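Local coordinates for protein uncharacterized ACR, COG1565 superfamily (Burkholderia thailandensis, PDB 4F3N) that is of unknown function but has a methyltransferase fold that binds S-adenosyl-L-homocysteine, and may methylate protein arginines, at residues Thr157-Ala161 / Leu162-Leu166; Ala339-Phe343 / Ser344-Glu348. One frame throughout, in Å; residues are numbered along the deposited sequence.

Interaction 1: Thr157-Ala161 / Leu162-Leu166; sequences TALAA and LGVEL
Leu159 and Val164 meet where the chain leaves helix 150-161 and doubles back beside its last turn. The CB of Leu159 lies 4.2 Å from the branched CB of Val164, while the carbonyl oxygen of Leu159 is tucked against the same valine CB. Beyond the CB, Leu159 swings its CG to the side of its own backbone N (chi1 -74°), which carries CD1 on to Leu166. There the two leucine side chains cross at about a right angle and touch through a single methyl each, CD1 to CD1, at 4.1 Å. Both leucines and Val164 also pack on helix 118-136, Leu159 on Ala130 and the other two on Leu133, so the apolar side of the turn is closed over by a second helix.

Leu162 lies on another flank, its CG 3.4 Å from Ala158 O. That carbonyl takes the N-H of Leu162 in the last regular helical bond, and a weak second bond runs from the same N-H to Leu159 O. The main grip on Leu159 O is Val164 N, at 2.9 Å and 154° at the hydrogen, with the donor above the carbonyl plane. Gly163 N closes on Ala160 O at 3.0 Å, again from well above the plane. On the more exposed side, the chain of Glu165 is bent at chi2, bringing OE2 within 4.1 Å of the Ala160 methyl; its OE1 forms a long, weak ion pair with Arg196.

Gly163 has a positive phi of 94°, an angle at which a CB would press on the preceding carbonyl oxygen. Reversal at such a residue, two bonds back into the final turn and an apolar contact from the helix to the residue beyond the glycine make this a Schellman motif, here ending the helix ahead of strand 168-172.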
loop_
_atom_site.group_PDB
_atom_site.type_symbol
_atom_site.label_atom_id
_atom_site.label_comp_id
_atom_site.label_asym_id
_atom_site.label_seq_id
_atom_site.Cartn_x
_atom_site.Cartn_y
_atom_site.Cartn_z
ATOM N N THR A 157 -10.752 17.495 6.329
ATOM C CA THR A 157 -10.569 18.853 6.796
ATOM C C THR A 157 -10.023 19.784 5.701
ATOM O O THR A 157 -10.524 20.923 5.448
ATOM C CB THR A 157 -9.643 18.861 8.038
ATOM O OG1 THR A 157 -10.308 18.156 9.090
ATOM C CG2 THR A 157 -9.418 20.275 8.549
ATOM N N ALA A 158 -9.053 19.278 4.973
ATOM C CA ALA A 158 -8.412 20.098 3.954
ATOM C C ALA A 158 -9.358 20.352 2.791
ATOM O O ALA A 158 -9.389 21.485 2.256
ATOM C CB ALA A 158 -7.104 19.476 3.476
ATOM N N LEU A 159 -10.078 19.326 2.344
ATOM C CA LEU A 159 -11.042 19.534 1.282
ATOM C C LEU A 159 -12.113 20.576 1.670
ATOM O O LEU A 159 -12.442 21.478 0.891
ATOM C CB LEU A 159 -11.713 18.242 0.848
ATOM C CG LEU A 159 -10.871 17.282 0.003
ATOM C CD1 LEU A 159 -11.518 15.866 0.042
ATOM C CD2 LEU A 159 -10.634 17.805 -1.421
ATOM N N ALA A 160 -12.651 20.417 2.864
ATOM C CA ALA A 160 -13.671 21.375 3.366
ATOM C C ALA A 160 -13.115 22.778 3.419
ATOM O O ALA A 160 -13.802 23.751 3.046
ATOM C CB ALA A 160 -14.160 20.944 4.729
ATOM N N ALA A 161 -11.876 22.914 3.878
ATOM C CA ALA A 161 -11.222 24.246 3.960
ATOM C C ALA A 161 -11.071 24.922 2.595
ATOM O O ALA A 161 -11.060 26.147 2.515
ATOM C CB ALA A 161 -9.857 24.149 4.684
ATOM N N LEU A 162 -10.895 24.111 1.551
ATOM C CA LEU A 162 -10.803 24.519 0.149
ATOM C C LEU A 162 -12.169 24.670 -0.554
ATOM O O LEU A 162 -12.216 25.006 -1.735
ATOM C CB LEU A 162 -9.954 23.508 -0.662
ATOM C CG LEU A 162 -8.492 23.527 -0.284
ATOM C CD1 LEU A 162 -7.755 22.342 -0.915
ATOM C CD2 LEU A 162 -7.817 24.866 -0.614
ATOM N N GLY A 163 -13.252 24.503 0.193
ATOM C CA GLY A 163 -14.609 24.755 -0.355
ATOM C C GLY A 163 -15.286 23.533 -0.898
ATOM O O GLY A 163 -16.327 23.624 -1.543
ATOM N N VAL A 164 -14.714 22.358 -0.630
ATOM C CA VAL A 164 -15.232 21.080 -1.182
ATOM C C VAL A 164 -15.826 20.237 -0.087
ATOM O O VAL A 164 -15.108 19.659 0.704
ATOM C CB VAL A 164 -14.132 20.276 -1.896
ATOM C CG1 VAL A 164 -14.659 18.926 -2.403
ATOM C CG2 VAL A 164 -13.560 21.104 -3.036
ATOM N N GLU A 165 -17.144 20.160 -0.061
ATOM C CA GLU A 165 -17.853 19.218 0.815
ATOM C C GLU A 165 -18.212 17.933 0.060
ATOM O O GLU A 165 -18.609 17.936 -1.107
ATOM C CB GLU A 165 -19.167 19.800 1.321
ATOM C CG GLU A 165 -19.036 21.036 2.177
ATOM C CD GLU A 165 -18.469 20.796 3.552
ATOM O OE1 GLU A 165 -18.398 19.638 4.001
ATOM O OE2 GLU A 165 -18.102 21.808 4.214
ATOM N N LEU A 166 -18.107 16.824 0.769
ATOM C CA LEU A 166 -18.408 15.537 0.219
ATOM C C LEU A 166 -19.779 15.064 0.680
ATOM O O LEU A 166 -20.170 15.285 1.855
ATOM C CB LEU A 166 -17.323 14.560 0.705
ATOM C CG LEU A 166 -15.868 14.888 0.371
ATOM C CD1 LEU A 166 -14.917 13.840 0.954
ATOM C CD2 LEU A 166 -15.684 14.966 -1.165
#

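Interaction 2: Ala339-Phe343 / Ser344-Glu348; sequences AHVEF and SAIHE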
loop_
_atom_site.group_PDB
_atom_site.type_symbol
_atom_site.label_atom_id
_atom_site.label_comp_id
_atom_site.label_asym_id
_atom_site.label_seq_id
_atom_site.Cartn_x
_atom_site.Cartn_y
_atom_site.Cartn_z
ATOM N N ALA A 339 6.006 -5.817 0.752
ATOM C CA ALA A 339 6.848 -5.886 -0.418
ATOM C C ALA A 339 6.652 -4.575 -1.138
ATOM O O ALA A 339 5.613 -3.975 -1.018
ATOM C CB ALA A 339 6.413 -7.007 -1.331
ATOM N N HIS A 340 7.629 -4.140 -1.904
ATOM C CA HIS A 340 7.439 -2.945 -2.740
ATOM C C HIS A 340 6.458 -3.243 -3.840
ATOM O O HIS A 340 6.159 -4.404 -4.135
ATOM C CB HIS A 340 8.760 -2.538 -3.339
ATOM C CG HIS A 340 9.717 -1.892 -2.375
ATOM N ND1 HIS A 340 9.876 -2.293 -1.058
ATOM C CD2 HIS A 340 10.604 -0.850 -2.572
ATOM C CE1 HIS A 340 10.795 -1.506 -0.472
ATOM N NE2 HIS A 340 11.254 -0.635 -1.393
ATOM N N VAL A 341 5.907 -2.205 -4.450
ATOM C CA VAL A 341 4.945 -2.348 -5.481
ATOM C C VAL A 341 5.597 -2.324 -6.849
ATOM O O VAL A 341 6.513 -1.519 -7.112
ATOM C CB VAL A 341 3.901 -1.206 -5.341
ATOM C CG1 VAL A 341 2.942 -1.178 -6.512
ATOM C CG2 VAL A 341 3.194 -1.342 -4.010
ATOM N N GLU A 342 5.109 -3.182 -7.738
ATOM C CA GLU A 342 5.624 -3.254 -9.109
ATOM C C GLU A 342 4.625 -2.530 -9.990
ATOM O O GLU A 342 3.544 -3.049 -10.305
ATOM C CB GLU A 342 5.873 -4.716 -9.488
ATOM C CG GLU A 342 6.713 -4.875 -10.741
ATOM C CD GLU A 342 5.885 -4.786 -11.978
ATOM O OE1 GLU A 342 5.367 -5.834 -12.387
ATOM O OE2 GLU A 342 5.744 -3.685 -12.528
ATOM N N PHE A 343 4.945 -1.271 -10.316
ATOM C CA PHE A 343 3.951 -0.358 -10.887
ATOM C C PHE A 343 3.548 -0.635 -12.329
ATOM O O PHE A 343 2.472 -0.186 -12.742
ATOM C CB PHE A 343 4.373 1.108 -10.700
ATOM C CG PHE A 343 4.131 1.620 -9.323
ATOM C CD1 PHE A 343 2.874 2.024 -8.940
ATOM C CD2 PHE A 343 5.139 1.673 -8.401
ATOM C CE1 PHE A 343 2.641 2.475 -7.668
ATOM C CE2 PHE A 343 4.949 2.148 -7.132
ATOM C CZ PHE A 343 3.664 2.560 -6.746
ATOM N N SER A 344 4.361 -1.364 -13.100
ATOM C CA SER A 344 3.967 -1.700 -14.481
ATOM C C SER A 344 2.760 -2.645 -14.502
ATOM O O SER A 344 1.803 -2.424 -15.233
ATOM C CB SER A 344 5.140 -2.309 -15.254
ATOM O OG SER A 344 6.222 -1.398 -15.265
ATOM N N ALA A 345 2.802 -3.651 -13.661
ATOM C CA ALA A 345 1.700 -4.578 -13.481
ATOM C C ALA A 345 0.467 -3.859 -12.934
ATOM O O ALA A 345 -0.642 -4.183 -13.348
ATOM C CB ALA A 345 2.102 -5.688 -12.540
ATOM N N ILE A 346 0.667 -2.923 -11.993
ATOM C CA ILE A 346 -0.465 -2.096 -11.512
ATOM C C ILE A 346 -1.062 -1.279 -12.655
ATOM O O ILE A 346 -2.279 -1.251 -12.843
ATOM C CB ILE A 346 -0.034 -1.193 -10.328
ATOM C CG1 ILE A 346 0.418 -2.037 -9.155
ATOM C CG2 ILE A 346 -1.163 -0.226 -9.889
ATOM C CD1 ILE A 346 -0.553 -3.140 -8.731
ATOM N N HIS A 347 -0.212 -0.626 -13.459
ATOM C CA HIS A 347 -0.676 0.079 -14.663
ATOM C C HIS A 347 -1.518 -0.801 -15.567
ATOM O O HIS A 347 -2.647 -0.431 -15.958
ATOM C CB HIS A 347 0.547 0.579 -15.419
ATOM C CG HIS A 347 0.242 1.089 -16.807
ATOM N ND1 HIS A 347 0.971 0.724 -17.874
ATOM C CD2 HIS A 347 -0.742 1.930 -17.271
ATOM C CE1 HIS A 347 0.505 1.329 -18.980
ATOM N NE2 HIS A 347 -0.537 2.095 -18.632
ATOM N N GLU A 348 -0.992 -1.984 -15.893
ATOM C CA GLU A 348 -1.731 -2.908 -16.774
ATOM C C GLU A 348 -3.047 -3.354 -16.160
ATOM O O GLU A 348 -4.051 -3.492 -16.864
ATOM C CB GLU A 348 -0.820 -4.092 -17.172
ATOM C CG GLU A 348 0.358 -3.560 -17.998
ATOM C CD GLU A 348 1.601 -4.435 -17.981
ATOM O OE1 GLU A 348 1.515 -5.634 -17.627
ATOM O OE2 GLU A 348 2.706 -3.923 -18.306
#
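The carboxylate of Glu342 lies against the backbone N-H groups of Ser344 and Ala345, in the first turn of the helix that follows it. From CB the chain extends with CG anti to the backbone N, then bends sharply at chi2 (-84°), which brings the carboxylate round to those two N-H groups. CD comes to rest 3.7 Å from Ala345 N. OE1 lies against the methyl of Ala345, 3.3 Å from its CB. OE2 does the bonding: it accepts from Ala345 N at 3.2 Å, a fairly straight bond (160°) arriving on the syn side but 33° out of the carboxylate plane, and takes a weak, more bent bond from Ser344 N. This is an N-cap, made by a glutamate at the junction of strand 336-342 and helix 343-352; the helix end would be expected to stabilise the buried negative charge. The hydroxyl of Ser344 is engaged by Leu432 O and Ser303 N.

Behind the cap the regular helical bonds begin, weakly from Ile346 N to Glu342 O and firmly from His347 N to Phe343 O at 2.8 Å. Val341 serves two apolar partners through one methyl: CG1 sits 3.7 Å above the plane of the Phe343 ring, over its centre, and touches Ile346 CG1 at 3.8 Å, the two aliphatic chains crossing almost perpendicularly. Phe343 and Ile346 both go on to pack against Ile410 of strand 407-414.

In the fold
The two interactions are at opposite kinds of helix end: interaction 1 closes helix 150-161 at its C-terminus, whereas interaction 2 opens helix 343-352 at its N-terminus. They come in series along the chain, with centres 31 Å apart and nearest atoms about 21 Å apart. Interaction 1 leads into strand 168-172 of the seven-stranded mixed sheet, near the surface. Interaction 2 is buried, joining strand 336-342 of the four-stranded sheet to a helix packed on strand 407-414 of the larger one. Only the second approaches the S-adenosyl-L-homocysteine site: the Phe343 side chain is about 10 Å from that of Asn214, a residue that binds this ligand, although none is bound here.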